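Side-chain contacts in beta-Ala-His dipeptidase (Homo sapiens, PDB 3DLJ), which hydrolyses Xaa-His dipeptides, above all carnosine and anserine, as a secreted, homodimeric, two-zinc metallopeptidase of the M20 family: residues 271-276 against 365-370; 352-357 against 426-431. All blocks are in the same frame, centred on the assembly; numbering follows the deposited sequence.

Contact 1 (271-276 against 365-370); sequences PGIYDE and EKQVTR
Q367, on helix 361-377, lays its side chain against a type I beta turn that runs from G272 to D275 and is closed by the bond from D275 N to G272 O (3.1 Å). With CG beside the backbone N and anti to the carbonyl carbon (chi1 -67°), and the chain extended beyond CG, the glutamine carries its amide from the helix to the start of the turn. Its aliphatic part passes P271 O, with CB 3.6 Å from that oxygen, and its NE2 comes to 3.3 Å from G272 CA. Glycine suits this place twice over: its positive phi of 94° would jam a side chain against the preceding carbonyl, and a CB would run into Q367 NE2. A long, polar residue suits the other side, since its methylenes can pass the P271 carbonyl while the amide lies along G272, and a polar end is tolerated at this surface contact. The buried I273, a branched aliphatic, brings CG1 to 4.3 Å from Q367 OE1 and packs on V364 and M359. Beside the glutamine a water joins the two backbones, donating to P271 O at 3.2 Å and to Q367 O at 2.8 Å.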
loop_
_atom_site.group_PDB
_atom_site.type_symbol
_atom_site.label_atom_id
_atom_site.label_comp_id
_atom_site.label_asym_id
_atom_site.label_seq_id
_atom_site.Cartn_x
_atom_site.Cartn_y
_atom_site.Cartn_z
ATOM N N PRO A 271 9.505 -12.910 23.385
ATOM C CA PRO A 271 8.727 -14.067 23.887
ATOM C C PRO A 271 7.201 -13.928 23.719
ATOM O O PRO A 271 6.643 -12.833 23.921
ATOM C CB PRO A 271 9.122 -14.162 25.369
ATOM C CG PRO A 271 10.476 -13.421 25.457
ATOM C CD PRO A 271 10.344 -12.300 24.443
ATOM N N GLY A 272 6.554 -15.031 23.330
ATOM C CA GLY A 272 5.122 -15.068 23.074
ATOM C C GLY A 272 4.697 -14.846 21.627
ATOM O O GLY A 272 3.605 -15.208 21.248
ATOM N N ILE A 273 5.556 -14.259 20.805
ATOM C CA ILE A 273 5.165 -13.865 19.435
ATOM C C ILE A 273 4.614 -14.985 18.520
ATOM O O ILE A 273 3.802 -14.711 17.637
ATOM C CB ILE A 273 6.290 -13.026 18.733
ATOM C CG1 ILE A 273 6.195 -11.561 19.175
ATOM C CG2 ILE A 273 6.109 -13.007 17.210
ATOM C CD1 ILE A 273 5.158 -10.741 18.401
ATOM N N TYR A 274 5.018 -16.234 18.742
ATOM C CA TYR A 274 4.572 -17.340 17.873
ATOM C C TYR A 274 3.435 -18.161 18.469
ATOM O O TYR A 274 2.886 -19.034 17.821
ATOM C CB TYR A 274 5.751 -18.244 17.476
ATOM C CG TYR A 274 6.753 -17.532 16.607
ATOM C CD1 TYR A 274 7.913 -17.008 17.154
ATOM C CD2 TYR A 274 6.518 -17.355 15.245
ATOM C CE1 TYR A 274 8.837 -16.311 16.366
ATOM C CE2 TYR A 274 7.438 -16.671 14.438
ATOM C CZ TYR A 274 8.604 -16.158 15.015
ATOM O OH TYR A 274 9.514 -15.463 14.247
ATOM N N ASP A 275 3.080 -17.848 19.703
ATOM C CA ASP A 275 2.063 -18.576 20.433
ATOM C C ASP A 275 0.784 -18.824 19.649
ATOM O O ASP A 275 0.267 -19.946 19.651
ATOM C CB ASP A 275 1.734 -17.854 21.733
ATOM C CG ASP A 275 2.843 -17.959 22.751
ATOM O OD1 ASP A 275 3.853 -18.684 22.526
ATOM O OD2 ASP A 275 2.673 -17.307 23.796
ATOM N N GLU A 276 0.296 -17.783 18.984
ATOM C CA GLU A 276 -1.013 -17.805 18.355
ATOM C C GLU A 276 -1.022 -17.872 16.822
ATOM O O GLU A 276 -2.097 -17.788 16.214
ATOM C CB GLU A 276 -1.875 -16.633 18.867
ATOM C CG GLU A 276 -2.134 -16.666 20.387
ATOM C CD GLU A 276 -3.273 -15.742 20.807
ATOM O OE1 GLU A 276 -4.460 -16.176 20.719
ATOM O OE2 GLU A 276 -2.983 -14.585 21.220
ATOM N N GLU A 365 1.364 -6.008 21.409
ATOM C CA GLU A 365 1.754 -4.767 22.081
ATOM C C GLU A 365 2.310 -5.050 23.491
ATOM O O GLU A 365 3.406 -4.568 23.845
ATOM C CB GLU A 365 0.589 -3.777 22.110
ATOM C CG GLU A 365 0.776 -2.576 23.023
ATOM C CD GLU A 365 -0.396 -1.591 22.964
ATOM O OE1 GLU A 365 -1.578 -2.019 23.098
ATOM O OE2 GLU A 365 -0.133 -0.375 22.803
ATOM N N LYS A 366 1.585 -5.848 24.280
ATOM C CA LYS A 366 2.050 -6.218 25.630
ATOM C C LYS A 366 3.383 -6.957 25.597
ATOM O O LYS A 366 4.288 -6.632 26.354
ATOM C CB LYS A 366 1.026 -7.078 26.374
ATOM C CG LYS A 366 0.192 -6.334 27.380
ATOM N N GLN A 367 3.484 -7.976 24.750
ATOM C CA GLN A 367 4.713 -8.780 24.652
ATOM C C GLN A 367 5.945 -7.975 24.267
ATOM O O GLN A 367 6.988 -8.123 24.885
ATOM C CB GLN A 367 4.524 -9.952 23.693
ATOM C CG GLN A 367 3.532 -10.964 24.245
ATOM C CD GLN A 367 2.977 -11.915 23.190
ATOM O OE1 GLN A 367 2.923 -11.612 21.990
ATOM N NE2 GLN A 367 2.550 -13.068 23.644
ATOM N N VAL A 368 5.825 -7.131 23.248
ATOM C CA VAL A 368 6.967 -6.309 22.788
ATOM C C VAL A 368 7.407 -5.332 23.867
ATOM O O VAL A 368 8.605 -5.146 24.102
ATOM C CB VAL A 368 6.648 -5.563 21.464
ATOM C CG1 VAL A 368 7.791 -4.660 21.063
ATOM C CG2 VAL A 368 6.346 -6.572 20.355
ATOM N N THR A 369 6.432 -4.744 24.551
ATOM C CA THR A 369 6.711 -3.777 25.595
ATOM C C THR A 369 7.465 -4.439 26.720
ATOM O O THR A 369 8.549 -3.970 27.058
ATOM C CB THR A 369 5.435 -3.072 26.068
ATOM O OG1 THR A 369 4.816 -2.504 24.915
ATOM C CG2 THR A 369 5.762 -1.954 27.053
ATOM N N ARG A 370 6.932 -5.550 27.241
ATOM C CA ARG A 370 7.555 -6.319 28.325
ATOM C C ARG A 370 8.954 -6.758 27.971
ATOM O O ARG A 370 9.871 -6.659 28.796
ATOM C CB ARG A 370 6.729 -7.559 28.687
ATOM C CG ARG A 370 5.622 -7.309 29.708
HETATM O O HOH W 1 7.677 -10.606 25.901
#

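Contact 2 (352-357 against 426-431); sequences SIRLVP and GSTIPI
This is a small polar contact between R354, near the end of strand 346-355, and residues G426 to T428 of the loop that joins strand 421-425 to helix 430-438 in the M20 peptidase fold. In the arginine, CG stands beside the backbone N, and the chain then bends at chi2 (-79°) before running out extended, which lays its last methylene by the loop: CD is 3.7 Å from G426 O. Beyond it the guanidinium meets T428 at its edge. NH2 lies 2.7 Å from T428 OG1, but the N-H...O angle of 124° makes this a weak hydrogen bond. T428 CB also sits in the guanidinium plane, 3.6 Å from NH2, while S427 CA lies over one face, 4.1 Å from the same nitrogen.

Arginine suits its place because a long, bent chain can pass G426 O with a methylene and still offer an N-H at its flat end to T428. Threonine suits its own because OG1 can accept from the arginine and also make its stronger bond, to R222 O. G426 O is likewise held from strand 216-232, by R222 NE, whereas the first side-chain bond of S427 points away from 352-357 and its OG hydrogen-bonds D425 OD2. Were R354 replaced by an alanine, T428 OG1 would probably lose its weak donor, and the loop would be left with a gap beside S427 CA and without the positive charge there. The zinc site is close by: the R354 side chain is about 7 Å from that of H456, a zinc ligand.

I429 is the N-cap residue of helix 430-438. Around the contact, R354 packs on R222 and N224 of strand 216-232 and on S324 of strand 324-331, while T428 and P430 rest on L393 of strand 384-397.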
loop_
_atom_site.group_PDB
_atom_site.type_symbol
_atom_site.label_atom_id
_atom_site.label_comp_id
_atom_site.label_asym_id
_atom_site.label_seq_id
_atom_site.Cartn_x
_atom_site.Cartn_y
_atom_site.Cartn_z
ATOM N N SER A 352 8.586 -2.605 13.049
ATOM C CA SER A 352 7.226 -3.108 13.000
ATOM C C SER A 352 7.227 -4.615 12.842
ATOM O O SER A 352 8.187 -5.205 12.370
ATOM C CB SER A 352 6.411 -2.426 11.874
ATOM O OG SER A 352 7.023 -2.592 10.604
ATOM N N ILE A 353 6.126 -5.215 13.254
ATOM C CA ILE A 353 5.903 -6.630 13.123
ATOM C C ILE A 353 4.634 -6.830 12.292
ATOM O O ILE A 353 3.539 -6.383 12.668
ATOM C CB ILE A 353 5.770 -7.309 14.526
ATOM C CG1 ILE A 353 7.021 -7.029 15.382
ATOM C CG2 ILE A 353 5.535 -8.799 14.386
ATOM C CD1 ILE A 353 6.916 -7.478 16.843
ATOM N N ARG A 354 4.786 -7.516 11.173
ATOM C CA ARG A 354 3.666 -7.916 10.358
ATOM C C ARG A 354 2.938 -9.050 11.026
ATOM O O ARG A 354 3.552 -9.995 11.532
ATOM C CB ARG A 354 4.152 -8.286 8.964
ATOM C CG ARG A 354 4.853 -7.129 8.261
ATOM C CD ARG A 354 3.862 -6.104 7.678
ATOM N NE ARG A 354 4.548 -4.949 7.075
ATOM C CZ ARG A 354 3.936 -3.882 6.547
ATOM N NH1 ARG A 354 4.660 -2.895 6.027
ATOM N NH2 ARG A 354 2.605 -3.800 6.533
ATOM N N LEU A 355 1.615 -8.946 11.071
ATOM C CA LEU A 355 0.830 -9.891 11.835
ATOM C C LEU A 355 0.060 -10.829 10.925
ATOM O O LEU A 355 -0.343 -10.450 9.834
ATOM C CB LEU A 355 -0.104 -9.168 12.791
ATOM C CG LEU A 355 0.487 -8.031 13.635
ATOM C CD1 LEU A 355 -0.610 -7.448 14.544
ATOM C CD2 LEU A 355 1.620 -8.523 14.481
ATOM N N VAL A 356 -0.118 -12.063 11.391
ATOM C CA VAL A 356 -0.812 -13.098 10.646
ATOM C C VAL A 356 -1.820 -13.797 11.589
ATOM O O VAL A 356 -1.717 -13.677 12.809
ATOM C CB VAL A 356 0.191 -14.141 10.045
ATOM C CG1 VAL A 356 1.183 -13.456 9.120
ATOM C CG2 VAL A 356 0.922 -14.914 11.156
ATOM N N PRO A 357 -2.823 -14.485 11.026
ATOM C CA PRO A 357 -3.693 -15.335 11.840
ATOM C C PRO A 357 -2.896 -16.339 12.687
ATOM O O PRO A 357 -1.963 -16.952 12.166
ATOM C CB PRO A 357 -4.539 -16.074 10.798
ATOM C CG PRO A 357 -4.507 -15.228 9.585
ATOM C CD PRO A 357 -3.236 -14.446 9.605
ATOM N N GLY A 426 2.152 -9.707 1.652
ATOM C CA GLY A 426 2.861 -9.439 2.893
ATOM C C GLY A 426 2.553 -8.082 3.482
ATOM O O GLY A 426 2.731 -7.854 4.671
ATOM N N SER A 427 2.076 -7.172 2.640
ATOM C CA SER A 427 1.770 -5.833 3.065
ATOM C C SER A 427 0.378 -5.799 3.654
ATOM O O SER A 427 -0.306 -6.819 3.717
ATOM C CB SER A 427 1.921 -4.851 1.897
ATOM O OG SER A 427 0.959 -5.094 0.882
ATOM N N THR A 428 -0.035 -4.612 4.078
ATOM C CA THR A 428 -1.272 -4.404 4.813
ATOM C C THR A 428 -2.084 -3.435 3.974
ATOM O O THR A 428 -1.556 -2.423 3.449
ATOM C CB THR A 428 -0.962 -3.780 6.190
ATOM O OG1 THR A 428 -0.005 -4.599 6.860
ATOM C CG2 THR A 428 -2.193 -3.658 7.074
ATOM N N ILE A 429 -3.355 -3.746 3.794
ATOM C CA ILE A 429 -4.226 -2.823 3.078
ATOM C C ILE A 429 -5.358 -2.446 4.019
ATOM O O ILE A 429 -6.425 -3.061 4.003
ATOM C CB ILE A 429 -4.647 -3.393 1.728
ATOM C CG1 ILE A 429 -3.388 -3.537 0.871
ATOM C CG2 ILE A 429 -5.647 -2.454 1.022
ATOM C CD1 ILE A 429 -3.391 -4.676 -0.113
ATOM N N PRO A 430 -5.093 -1.460 4.901
ATOM C CA PRO A 430 -5.970 -1.117 6.003
ATOM C C PRO A 430 -7.359 -0.829 5.497
ATOM O O PRO A 430 -8.336 -1.129 6.181
ATOM C CB PRO A 430 -5.365 0.184 6.537
ATOM C CG PRO A 430 -3.962 0.159 6.130
ATOM C CD PRO A 430 -3.893 -0.598 4.857
ATOM N N ILE A 431 -7.430 -0.232 4.301
ATOM C CA ILE A 431 -8.698 0.158 3.671
ATOM C C ILE A 431 -9.581 -1.050 3.400
ATOM O O ILE A 431 -10.797 -0.972 3.530
ATOM C CB ILE A 431 -8.437 1.001 2.388
ATOM C CG1 ILE A 431 -7.970 2.423 2.766
ATOM C CG2 ILE A 431 -9.642 1.016 1.462
ATOM C CD1 ILE A 431 -9.043 3.306 3.388
#

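How the contacts relate
From the N terminus the chain first reaches 271-276, in the loop between helices 250-258 and 282-289, then 352-357 at the end of strand 346-355. The next helix, 361-377, carries 365-370 and closes the loop of contact 1; strand 384-397, helix 403-416 and strand 421-425 follow before 426-431 closes contact 2. The segments alternate, so the two loops cross. Contact 1 joins a surface loop to helix 361-377, and contact 2 joins the sheet to the loop near the zinc site. Their centres lie 16 Å apart, bridged by I353, whose CD1 packs 3.7 Å from V368 CG2 and 4.0 Å from I273 CD1.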